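Local coordinates for protein flavodoxin (Lactobacillus reuteri, PDB 5VEG) that binds flavin mononucleotide and probably serves as a low-potential electron donor to redox enzymes, in association with a bacterial microcompartment for 1,2-propanediol use, at residues Gly42-Ile50 and Val151-Glu159; Ile50-Val60 and Ile162-Val173. One frame throughout, in Å; residues are numbered along the deposited sequence.

Contact 1. Residues Gly42-Ile50 and Val151-Glu159; sequences GNNEEVANI and VKIDLEPYE. With FMN (flavin mononucleotide), chain D.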
loop_
_atom_site.group_PDB
_atom_site.type_symbol
_atom_site.label_atom_id
_atom_site.label_comp_id
_atom_site.label_asym_id
_atom_site.label_seq_id
_atom_site.Cartn_x
_atom_site.Cartn_y
_atom_site.Cartn_z
ATOM N N GLY A 42 -5.890 -9.835 9.670
ATOM C CA GLY A 42 -4.660 -9.260 10.161
ATOM C C GLY A 42 -3.461 -9.366 9.247
ATOM O O GLY A 42 -2.439 -8.737 9.536
ATOM N N ASN A 43 -3.534 -10.157 8.167
ATOM C CA ASN A 43 -2.350 -10.360 7.337
ATOM C C ASN A 43 -1.886 -9.053 6.698
ATOM O O ASN A 43 -0.688 -8.765 6.669
ATOM C CB ASN A 43 -2.627 -11.416 6.257
ATOM C CG ASN A 43 -2.681 -12.835 6.828
ATOM O OD1 ASN A 43 -2.163 -13.096 7.913
ATOM N ND2 ASN A 43 -3.328 -13.748 6.101
ATOM N N ASN A 44 -2.815 -8.261 6.168
ATOM C CA ASN A 44 -2.439 -7.015 5.511
ATOM C C ASN A 44 -2.085 -5.921 6.493
ATOM O O ASN A 44 -1.350 -4.995 6.127
ATOM C CB ASN A 44 -3.562 -6.558 4.597
ATOM C CG ASN A 44 -3.558 -7.312 3.298
ATOM O OD1 ASN A 44 -2.865 -6.925 2.362
ATOM N ND2 ASN A 44 -4.312 -8.411 3.235
ATOM N N GLU A 45 -2.586 -6.002 7.729
ATOM C CA GLU A 45 -2.081 -5.120 8.774
ATOM C C GLU A 45 -0.663 -5.511 9.160
ATOM O O GLU A 45 0.184 -4.644 9.410
ATOM C CB GLU A 45 -3.004 -5.157 9.991
ATOM C CG GLU A 45 -2.456 -4.379 11.157
ATOM C CD GLU A 45 -3.399 -4.330 12.341
ATOM O OE1 GLU A 45 -4.560 -4.791 12.218
ATOM O OE2 GLU A 45 -2.966 -3.802 13.392
ATOM N N GLU A 46 -0.387 -6.817 9.201
ATOM C CA GLU A 46 0.987 -7.283 9.366
ATOM C C GLU A 46 1.888 -6.736 8.263
ATOM O O GLU A 46 2.992 -6.246 8.540
ATOM C CB GLU A 46 1.012 -8.818 9.384
ATOM C CG GLU A 46 2.284 -9.442 9.895
ATOM C CD GLU A 46 2.150 -10.962 10.069
ATOM O OE1 GLU A 46 1.011 -11.484 10.001
ATOM O OE2 GLU A 46 3.182 -11.634 10.280
ATOM N N VAL A 47 1.430 -6.788 7.007
ATOM C CA VAL A 47 2.227 -6.255 5.897
ATOM C C VAL A 47 2.480 -4.764 6.096
ATOM O O VAL A 47 3.609 -4.281 5.953
ATOM C CB VAL A 47 1.533 -6.523 4.552
ATOM C CG1 VAL A 47 2.237 -5.748 3.397
ATOM C CG2 VAL A 47 1.462 -8.049 4.261
ATOM N N ALA A 48 1.424 -4.015 6.418
ATOM C CA ALA A 48 1.586 -2.587 6.689
ATOM C C ALA A 48 2.571 -2.346 7.838
ATOM O O ALA A 48 3.422 -1.451 7.757
ATOM C CB ALA A 48 0.220 -1.966 6.989
ATOM N N ASN A 49 2.477 -3.143 8.909
ATOM C CA ASN A 49 3.410 -3.009 10.031
ATOM C C ASN A 49 4.854 -3.183 9.582
ATOM O O ASN A 49 5.741 -2.432 10.002
ATOM C CB ASN A 49 3.093 -4.039 11.121
ATOM C CG ASN A 49 1.806 -3.751 11.886
ATOM O OD1 ASN A 49 1.197 -2.681 11.767
ATOM N ND2 ASN A 49 1.387 -4.723 12.689
ATOM N N ILE A 50 5.119 -4.194 8.748
ATOM C CA ILE A 50 6.481 -4.415 8.272
ATOM C C ILE A 50 6.956 -3.230 7.445
ATOM O O ILE A 50 8.114 -2.814 7.547
ATOM C CB ILE A 50 6.559 -5.731 7.475
ATOM C CG1 ILE A 50 6.246 -6.918 8.401
ATOM C CG2 ILE A 50 7.925 -5.874 6.809
ATOM C CD1 ILE A 50 5.871 -8.233 7.664
ATOM N N VAL A 151 4.174 -5.283 -4.401
ATOM C CA VAL A 151 4.552 -6.508 -3.698
ATOM C C VAL A 151 3.296 -7.333 -3.419
ATOM O O VAL A 151 2.370 -6.871 -2.742
ATOM C CB VAL A 151 5.332 -6.222 -2.407
ATOM C CG1 VAL A 151 5.627 -7.516 -1.676
ATOM C CG2 VAL A 151 6.641 -5.512 -2.735
ATOM N N LYS A 152 3.292 -8.569 -3.906
ATOM C CA LYS A 152 2.156 -9.478 -3.802
ATOM C C LYS A 152 2.569 -10.658 -2.934
ATOM O O LYS A 152 3.430 -11.454 -3.322
ATOM C CB LYS A 152 1.704 -9.943 -5.183
ATOM C CG LYS A 152 0.971 -8.880 -5.988
ATOM C CD LYS A 152 0.325 -9.534 -7.203
ATOM C CE LYS A 152 -0.674 -8.623 -7.887
ATOM N NZ LYS A 152 -1.500 -9.394 -8.868
ATOM N N ILE A 153 1.955 -10.770 -1.769
ATOM C CA ILE A 153 2.340 -11.760 -0.775
ATOM C C ILE A 153 1.269 -12.841 -0.712
ATOM O O ILE A 153 0.069 -12.556 -0.838
ATOM C CB ILE A 153 2.555 -11.081 0.590
ATOM C CG1 ILE A 153 3.862 -10.281 0.547
ATOM C CG2 ILE A 153 2.568 -12.104 1.731
ATOM C CD1 ILE A 153 3.884 -9.093 1.485
ATOM N N ASP A 154 1.706 -14.085 -0.530
ATOM C CA ASP A 154 0.790 -15.209 -0.350
ATOM C C ASP A 154 0.568 -15.427 1.146
ATOM O O ASP A 154 1.464 -15.906 1.852
ATOM C CB ASP A 154 1.344 -16.461 -1.029
ATOM C CG ASP A 154 0.390 -17.651 -0.940
ATOM O OD1 ASP A 154 -0.779 -17.541 -1.358
ATOM O OD2 ASP A 154 0.815 -18.710 -0.454
ATOM N N LEU A 155 -0.620 -15.060 1.627
ATOM C CA LEU A 155 -1.074 -15.325 2.999
ATOM C C LEU A 155 -0.153 -14.584 3.961
ATOM O O LEU A 155 0.027 -13.358 3.819
ATOM C CB LEU A 155 -1.168 -16.845 3.226
ATOM C CG LEU A 155 -2.181 -17.639 2.410
ATOM C CD1 LEU A 155 -2.278 -19.068 2.951
ATOM C CD2 LEU A 155 -3.557 -16.977 2.404
ATOM N N GLU A 156 0.440 -15.261 4.956
ATOM C CA GLU A 156 1.214 -14.562 5.964
ATOM C C GLU A 156 2.591 -14.208 5.417
ATOM O O GLU A 156 3.180 -14.989 4.664
ATOM C CB GLU A 156 1.361 -15.412 7.220
ATOM C CG GLU A 156 0.675 -14.787 8.417
ATOM C CD GLU A 156 0.964 -15.512 9.709
ATOM O OE1 GLU A 156 2.065 -15.304 10.268
ATOM O OE2 GLU A 156 0.083 -16.272 10.171
ATOM N N PRO A 157 3.117 -13.040 5.776
ATOM C CA PRO A 157 4.465 -12.673 5.324
ATOM C C PRO A 157 5.516 -13.462 6.090
ATOM O O PRO A 157 5.490 -13.523 7.318
ATOM C CB PRO A 157 4.546 -11.168 5.622
ATOM C CG PRO A 157 3.550 -10.939 6.723
ATOM C CD PRO A 157 2.454 -11.957 6.531
ATOM N N TYR A 158 6.430 -14.085 5.352
ATOM C CA TYR A 158 7.547 -14.811 5.930
ATOM C C TYR A 158 8.864 -14.116 5.554
ATOM O O TYR A 158 8.863 -12.957 5.111
ATOM C CB TYR A 158 7.485 -16.269 5.483
ATOM C CG TYR A 158 6.936 -17.216 6.539
ATOM C CD1 TYR A 158 5.569 -17.300 6.789
ATOM C CD2 TYR A 158 7.790 -18.032 7.280
ATOM C CE1 TYR A 158 5.064 -18.175 7.761
ATOM C CE2 TYR A 158 7.306 -18.901 8.245
ATOM C CZ TYR A 158 5.939 -18.972 8.485
ATOM O OH TYR A 158 5.454 -19.847 9.445
ATOM N N GLU A 159 9.986 -14.824 5.729
ATOM C CA GLU A 159 11.290 -14.165 5.651
ATOM C C GLU A 159 11.527 -13.536 4.283
ATOM O O GLU A 159 11.982 -12.387 4.191
ATOM C CB GLU A 159 12.403 -15.159 5.985
ATOM C CG GLU A 159 13.103 -14.883 7.306
ATOM C CD GLU A 159 13.809 -16.110 7.861
ATOM O OE1 GLU A 159 14.317 -16.921 7.057
ATOM O OE2 GLU A 159 13.848 -16.268 9.102
HETATM N N1 FMN D . -7.092 -13.673 -2.179
HETATM C C2 FMN D . -6.749 -13.252 -3.447
HETATM O O2 FMN D . -5.587 -12.934 -3.686
HETATM N N3 FMN D . -7.698 -13.200 -4.447
HETATM C C4 FMN D . -9.002 -13.570 -4.191
HETATM O O4 FMN D . -9.825 -13.508 -5.098
HETATM C C4A FMN D . -9.363 -14.005 -2.915
HETATM N N5 FMN D . -10.665 -14.381 -2.630
HETATM C C5A FMN D . -10.979 -14.800 -1.343
HETATM C C6 FMN D . -12.284 -15.192 -1.023
HETATM C C7 FMN D . -12.596 -15.616 0.274
HETATM C C7M FMN D . -13.995 -16.042 0.626
HETATM C C8 FMN D . -11.606 -15.662 1.249
HETATM C C8M FMN D . -11.944 -16.124 2.641
HETATM C C9 FMN D . -10.304 -15.279 0.939
HETATM C C9A FMN D . -10.004 -14.840 -0.351
HETATM N N10 FMN D . -8.713 -14.454 -0.636
HETATM C C10 FMN D . -8.393 -14.052 -1.914
HETATM C "C1'" FMN D . -7.660 -14.565 0.426
HETATM C "C2'" FMN D . -7.363 -13.336 1.275
HETATM O "O2'" FMN D . -7.031 -12.271 0.422
HETATM C "C3'" FMN D . -6.131 -13.722 2.074
HETATM O "O3'" FMN D . -6.429 -14.721 3.032
HETATM C "C4'" FMN D . -5.499 -12.541 2.782
HETATM O "O4'" FMN D . -4.319 -12.985 3.404
HETATM C "C5'" FMN D . -6.424 -12.006 3.862
HETATM O "O5'" FMN D . -5.842 -10.808 4.328
HETATM P P FMN D . -6.283 -10.175 5.743
HETATM O O1P FMN D . -5.869 -11.138 6.834
HETATM O O2P FMN D . -5.517 -8.871 5.890
HETATM O O3P FMN D . -7.770 -9.994 5.794
#
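A mixed contact, apolar round Pro157 and Ile153 and polar toward the surface and the cofactor, joins the end of edge strand 145-154 and the loop after it to the first turns of helix 43-56, beside the FMN phosphate; no hydrogen bond links the two segments. The ring of Pro157 takes the largest share. Its CG lies 3.7 Å from Ile50 CD1, and Glu46 crosses the ring obliquely, its carboxylate end beside CG and CD, with Glu46 CD 3.6 Å from Pro157 CG. Glu46 gets there because its CG stands opposite the backbone N (chi1 -165°) and the rest of the chain is extended. Deeper in, Val47 and Ile153 meet tip to tip, CG2 to CD1.

At the phosphate end, Asn43 faces both ways: its OD1 sits 3.3 Å from Glu156 CG, while its ND2 gives the ribityl O4' of FMN a nearly straight hydrogen bond of 3.0 Å (173°). The helix start forms the phosphate site typical of flavodoxins, whose doubly wound parallel sheet places the loop after the first strand, 31-38, at the cofactor. The backbone N of Asn43 donates to FMN O1P and that of Asn44 to FMN O2P (2.8 Å). Because these N-H groups belong to the first helical turn, the helix dipole probably also stabilises the phosphate charge. Asn44 ND2 gives O2P a second bond of 3.0 Å, and the amide is held from its other end by Ser119 N, bonded to OD1. Thr39 and Thr41 also bond FMN through their hydroxyls, and Leu155 CD2 touches the ribityl chain at O3'. The carboxylates of Glu46 and Glu156 come near one another, OE2 to OE1 3.8 Å, their planes 50° apart; this like-charge pair is probably mildly unfavourable.

Contact 2. Residues Ile50-Val60 and Ile162-Val173; sequences IVCDSLTNLNV and IERLNKFAEGLV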
loop_
_atom_site.group_PDB
_atom_site.type_symbol
_atom_site.label_atom_id
_atom_site.label_comp_id
_atom_site.label_asym_id
_atom_site.label_seq_id
_atom_site.Cartn_x
_atom_site.Cartn_y
_atom_site.Cartn_z
ATOM N N ILE A 50 5.119 -4.194 8.748
ATOM C CA ILE A 50 6.481 -4.415 8.272
ATOM C C ILE A 50 6.956 -3.230 7.445
ATOM O O ILE A 50 8.114 -2.814 7.547
ATOM C CB ILE A 50 6.559 -5.731 7.475
ATOM C CG1 ILE A 50 6.246 -6.918 8.401
ATOM C CG2 ILE A 50 7.925 -5.874 6.809
ATOM C CD1 ILE A 50 5.871 -8.233 7.664
ATOM N N VAL A 51 6.077 -2.670 6.613
ATOM C CA VAL A 51 6.474 -1.532 5.786
ATOM C C VAL A 51 6.718 -0.300 6.656
ATOM O O VAL A 51 7.694 0.433 6.457
ATOM C CB VAL A 51 5.416 -1.271 4.695
ATOM C CG1 VAL A 51 5.762 -0.005 3.914
ATOM C CG2 VAL A 51 5.296 -2.499 3.730
ATOM N N CYS A 52 5.854 -0.066 7.648
ATOM C CA CYS A 52 6.060 1.048 8.571
ATOM C C CYS A 52 7.380 0.919 9.316
ATOM O O CYS A 52 8.099 1.909 9.495
ATOM C CB CYS A 52 4.923 1.126 9.580
ATOM S SG CYS A 52 3.367 1.560 8.879
ATOM N N ASP A 53 7.706 -0.293 9.770
ATOM C CA ASP A 53 8.976 -0.521 10.445
ATOM C C ASP A 53 10.149 -0.217 9.522
ATOM O O ASP A 53 11.084 0.492 9.909
ATOM C CB ASP A 53 9.054 -1.965 10.955
ATOM C CG ASP A 53 8.161 -2.213 12.163
ATOM O OD1 ASP A 53 7.765 -1.228 12.833
ATOM O OD2 ASP A 53 7.855 -3.399 12.441
ATOM N N SER A 54 10.128 -0.755 8.294
ATOM C CA SER A 54 11.246 -0.529 7.378
ATOM C C SER A 54 11.386 0.950 7.015
ATOM O O SER A 54 12.507 1.457 6.879
ATOM C CB SER A 54 11.085 -1.367 6.108
ATOM O OG SER A 54 10.759 -2.711 6.416
ATOM N N LEU A 55 10.265 1.655 6.834
ATOM C CA LEU A 55 10.351 3.084 6.555
ATOM C C LEU A 55 10.903 3.840 7.760
ATOM O O LEU A 55 11.806 4.672 7.612
ATOM C CB LEU A 55 8.980 3.626 6.134
ATOM C CG LEU A 55 8.484 3.153 4.750
ATOM C CD1 LEU A 55 7.037 3.563 4.531
ATOM C CD2 LEU A 55 9.345 3.683 3.609
ATOM N N THR A 56 10.402 3.536 8.963
ATOM C CA THR A 56 10.935 4.172 10.165
ATOM C C THR A 56 12.437 3.938 10.293
ATOM O O THR A 56 13.191 4.856 10.631
ATOM C CB THR A 56 10.215 3.657 11.412
ATOM O OG1 THR A 56 8.833 4.031 11.367
ATOM C CG2 THR A 56 10.841 4.250 12.666
ATOM N N ASN A 57 12.895 2.720 10.006
ATOM C CA ASN A 57 14.326 2.456 10.081
ATOM C C ASN A 57 15.109 3.098 8.945
ATOM O O ASN A 57 16.343 3.065 8.979
ATOM C CB ASN A 57 14.574 0.952 10.117
ATOM C CG ASN A 57 14.105 0.326 11.414
ATOM O OD1 ASN A 57 13.405 0.965 12.202
ATOM N ND2 ASN A 57 14.470 -0.929 11.637
ATOM N N LEU A 58 14.438 3.677 7.950
ATOM C CA LEU A 58 15.098 4.510 6.956
ATOM C C LEU A 58 14.899 5.997 7.240
ATOM O O LEU A 58 15.006 6.811 6.317
ATOM C CB LEU A 58 14.601 4.169 5.548
ATOM C CG LEU A 58 14.958 2.792 4.974
ATOM C CD1 LEU A 58 14.109 2.496 3.757
ATOM C CD2 LEU A 58 16.433 2.712 4.611
ATOM N N ASN A 59 14.579 6.351 8.490
ATOM C CA ASN A 59 14.459 7.741 8.954
ATOM C C ASN A 59 13.278 8.456 8.311
ATOM O O ASN A 59 13.371 9.619 7.931
ATOM C CB ASN A 59 15.747 8.539 8.723
ATOM C CG ASN A 59 16.970 7.854 9.299
ATOM O OD1 ASN A 59 16.969 7.432 10.455
ATOM N ND2 ASN A 59 18.018 7.728 8.489
ATOM N N VAL A 60 12.160 7.763 8.186
ATOM C CA VAL A 60 10.925 8.347 7.683
ATOM C C VAL A 60 9.959 8.441 8.855
ATOM O O VAL A 60 9.879 7.520 9.675
ATOM C CB VAL A 60 10.348 7.496 6.528
ATOM C CG1 VAL A 60 8.997 8.027 6.071
ATOM C CG2 VAL A 60 11.319 7.464 5.371
ATOM N N ILE A 162 9.416 -10.514 3.887
ATOM C CA ILE A 162 9.954 -9.423 4.691
ATOM C C ILE A 162 11.098 -8.734 3.965
ATOM O O ILE A 162 11.169 -7.495 3.918
ATOM C CB ILE A 162 10.386 -9.943 6.071
ATOM C CG1 ILE A 162 9.156 -10.390 6.861
ATOM C CG2 ILE A 162 11.155 -8.873 6.811
ATOM C CD1 ILE A 162 9.458 -11.389 7.955
ATOM N N GLU A 163 12.000 -9.517 3.362
ATOM C CA GLU A 163 13.078 -8.899 2.605
ATOM C C GLU A 163 12.520 -8.109 1.427
ATOM O O GLU A 163 12.971 -6.998 1.154
ATOM C CB GLU A 163 14.085 -9.953 2.141
ATOM C CG GLU A 163 15.105 -10.302 3.228
ATOM C CD GLU A 163 15.794 -11.655 3.041
ATOM O OE1 GLU A 163 15.700 -12.247 1.942
ATOM O OE2 GLU A 163 16.433 -12.134 4.004
ATOM N N ARG A 164 11.511 -8.650 0.736
ATOM C CA ARG A 164 10.897 -7.923 -0.377
ATOM C C ARG A 164 10.242 -6.624 0.089
ATOM O O ARG A 164 10.331 -5.603 -0.600
ATOM C CB ARG A 164 9.877 -8.807 -1.093
ATOM C CG ARG A 164 10.511 -10.013 -1.753
ATOM C CD ARG A 164 9.798 -10.409 -3.016
ATOM N NE ARG A 164 10.519 -11.449 -3.756
ATOM C CZ ARG A 164 11.350 -11.227 -4.774
ATOM N NH1 ARG A 164 11.574 -9.988 -5.209
ATOM N NH2 ARG A 164 11.946 -12.257 -5.383
ATOM N N LEU A 165 9.581 -6.639 1.252
ATOM C CA LEU A 165 8.990 -5.410 1.778
ATOM C C LEU A 165 10.050 -4.408 2.233
ATOM O O LEU A 165 9.783 -3.203 2.261
ATOM C CB LEU A 165 8.034 -5.732 2.926
ATOM C CG LEU A 165 6.742 -6.464 2.514
ATOM C CD1 LEU A 165 5.980 -6.926 3.750
ATOM C CD2 LEU A 165 5.849 -5.599 1.620
ATOM N N ASN A 166 11.249 -4.871 2.573
ATOM C CA ASN A 166 12.325 -3.938 2.889
ATOM C C ASN A 166 12.858 -3.259 1.637
ATOM O O ASN A 166 13.104 -2.049 1.642
ATOM C CB ASN A 166 13.453 -4.666 3.615
ATOM C CG ASN A 166 13.320 -4.580 5.105
ATOM O OD1 ASN A 166 12.720 -5.453 5.739
ATOM N ND2 ASN A 166 13.867 -3.513 5.687
ATOM N N LYS A 167 13.075 -4.018 0.559
ATOM C CA LYS A 167 13.472 -3.389 -0.698
ATOM C C LYS A 167 12.396 -2.429 -1.191
ATOM O O LYS A 167 12.705 -1.337 -1.687
ATOM C CB LYS A 167 13.775 -4.458 -1.749
ATOM C CG LYS A 167 15.017 -5.288 -1.409
ATOM C CD LYS A 167 15.142 -6.558 -2.258
ATOM C CE LYS A 167 16.537 -7.186 -2.121
ATOM N NZ LYS A 167 16.652 -8.511 -2.796
ATOM N N PHE A 168 11.127 -2.840 -1.087
ATOM C CA PHE A 168 9.989 -1.960 -1.331
ATOM C C PHE A 168 10.167 -0.623 -0.611
ATOM O O PHE A 168 10.178 0.435 -1.247
ATOM C CB PHE A 168 8.727 -2.699 -0.879
ATOM C CG PHE A 168 7.434 -1.940 -1.033
ATOM C CD1 PHE A 168 6.817 -1.819 -2.274
ATOM C CD2 PHE A 168 6.782 -1.452 0.088
ATOM C CE1 PHE A 168 5.608 -1.170 -2.403
ATOM C CE2 PHE A 168 5.555 -0.794 -0.021
ATOM C CZ PHE A 168 4.961 -0.660 -1.265
ATOM N N ALA A 169 10.374 -0.660 0.712
ATOM C CA ALA A 169 10.558 0.573 1.483
ATOM C C ALA A 169 11.788 1.356 1.033
ATOM O O ALA A 169 11.742 2.588 0.931
ATOM C CB ALA A 169 10.665 0.252 2.971
ATOM N N GLU A 170 12.911 0.662 0.796
ATOM C CA GLU A 170 14.113 1.333 0.313
ATOM C C GLU A 170 13.852 2.038 -1.010
ATOM O O GLU A 170 14.324 3.162 -1.229
ATOM C CB GLU A 170 15.253 0.321 0.155
ATOM C CG GLU A 170 15.711 -0.342 1.449
ATOM C CD GLU A 170 16.666 -1.501 1.196
ATOM O OE1 GLU A 170 16.680 -2.464 1.997
ATOM O OE2 GLU A 170 17.395 -1.445 0.181
ATOM N N GLY A 171 13.101 1.390 -1.906
ATOM C CA GLY A 171 12.771 2.007 -3.180
ATOM C C GLY A 171 11.965 3.284 -3.022
ATOM O O GLY A 171 12.221 4.279 -3.708
ATOM N N LEU A 172 10.974 3.272 -2.128
ATOM C CA LEU A 172 10.150 4.456 -1.915
ATOM C C LEU A 172 11.001 5.620 -1.419
ATOM O O LEU A 172 10.894 6.741 -1.925
ATOM C CB LEU A 172 9.031 4.155 -0.914
ATOM C CG LEU A 172 8.072 2.983 -1.183
ATOM C CD1 LEU A 172 7.208 2.717 0.043
ATOM C CD2 LEU A 172 7.215 3.255 -2.412
ATOM N N VAL A 173 11.862 5.356 -0.433
ATOM C CA VAL A 173 12.695 6.409 0.148
ATOM C C VAL A 173 13.632 6.986 -0.904
ATOM O O VAL A 173 13.697 8.204 -1.100
ATOM C CB VAL A 173 13.473 5.870 1.362
ATOM C CG1 VAL A 173 14.400 6.952 1.930
ATOM C CG2 VAL A 173 12.518 5.400 2.427
#
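Ile50, Val51, Ser54, Leu55 and Leu58 bury one side of 50-60 against helix 162-173, mostly through methyl groups. At the start, Ile50 lays CG2 across Leu165 at about a right angle, 3.8 Å from its CD1. Val51 straddles two partners: CG2 packs on Leu165 CD2, and CG1 comes to the edge of the Phe168 ring, near its plane, 4.0 Å from CE2. At the far end Val173 CG2 is shared, meeting Leu58 CD1 at 3.6 Å and also Leu55 CD2 and Val60 CG2.

Between these groups small residues face each other: Ser54 CB is 3.6 Å from Ala169 CB, which Leu55 CD2 also touches. The axes of helices 50-56 and 162-173 approach to 8.8 Å and cross at -50°. Both helices cover the same face of the flavodoxin sheet, with Leu55 reaching Ala33 and Val62, Leu165 reaching Val151 and Ile153, and Phe168 reaching Val82 of strand 80-85.

Among hydrogen bonds of side chains, Ser54 OG, turned beside its own backbone N (chi1 -48°), donates to Ile50 O at 2.9 Å, and the N-H of Ser54 reaches that oxygen from the opposite face of the carbonyl plane. With an alanine here the hydroxyl is gone, and Ile50 O would probably be left with the backbone N-H as its donor from this turn, with a small gap opened facing helix 162-173. The helix closes in a Schellman motif: Val60 N bonds Leu55 O and Asn59 N bonds Thr56 O, with Asn59 at positive phi, turning the chain into strand 60-66.

Helix 43-56 runs through both contacts: its start binds the FMN phosphate in contact 1, and its later turns meet helix 159-176 in contact 2. Ile50 belongs to both, and its side chain is about 12 Å from FMN. The centres of the contacts are about 13 Å apart, and their hydrophobic surfaces join through Leu165, whose CD1 lies 3.8 Å from Ile153 CD1 and 3.9 Å from Val47 CG1. Val151 CG2 extends the join to Phe168 CD1 at 3.7 Å. Strand 145-154 passes through the loop of contact 1 (155-158) into helix 159-176, and the helix pair extends away from the cofactor along the same face of the sheet.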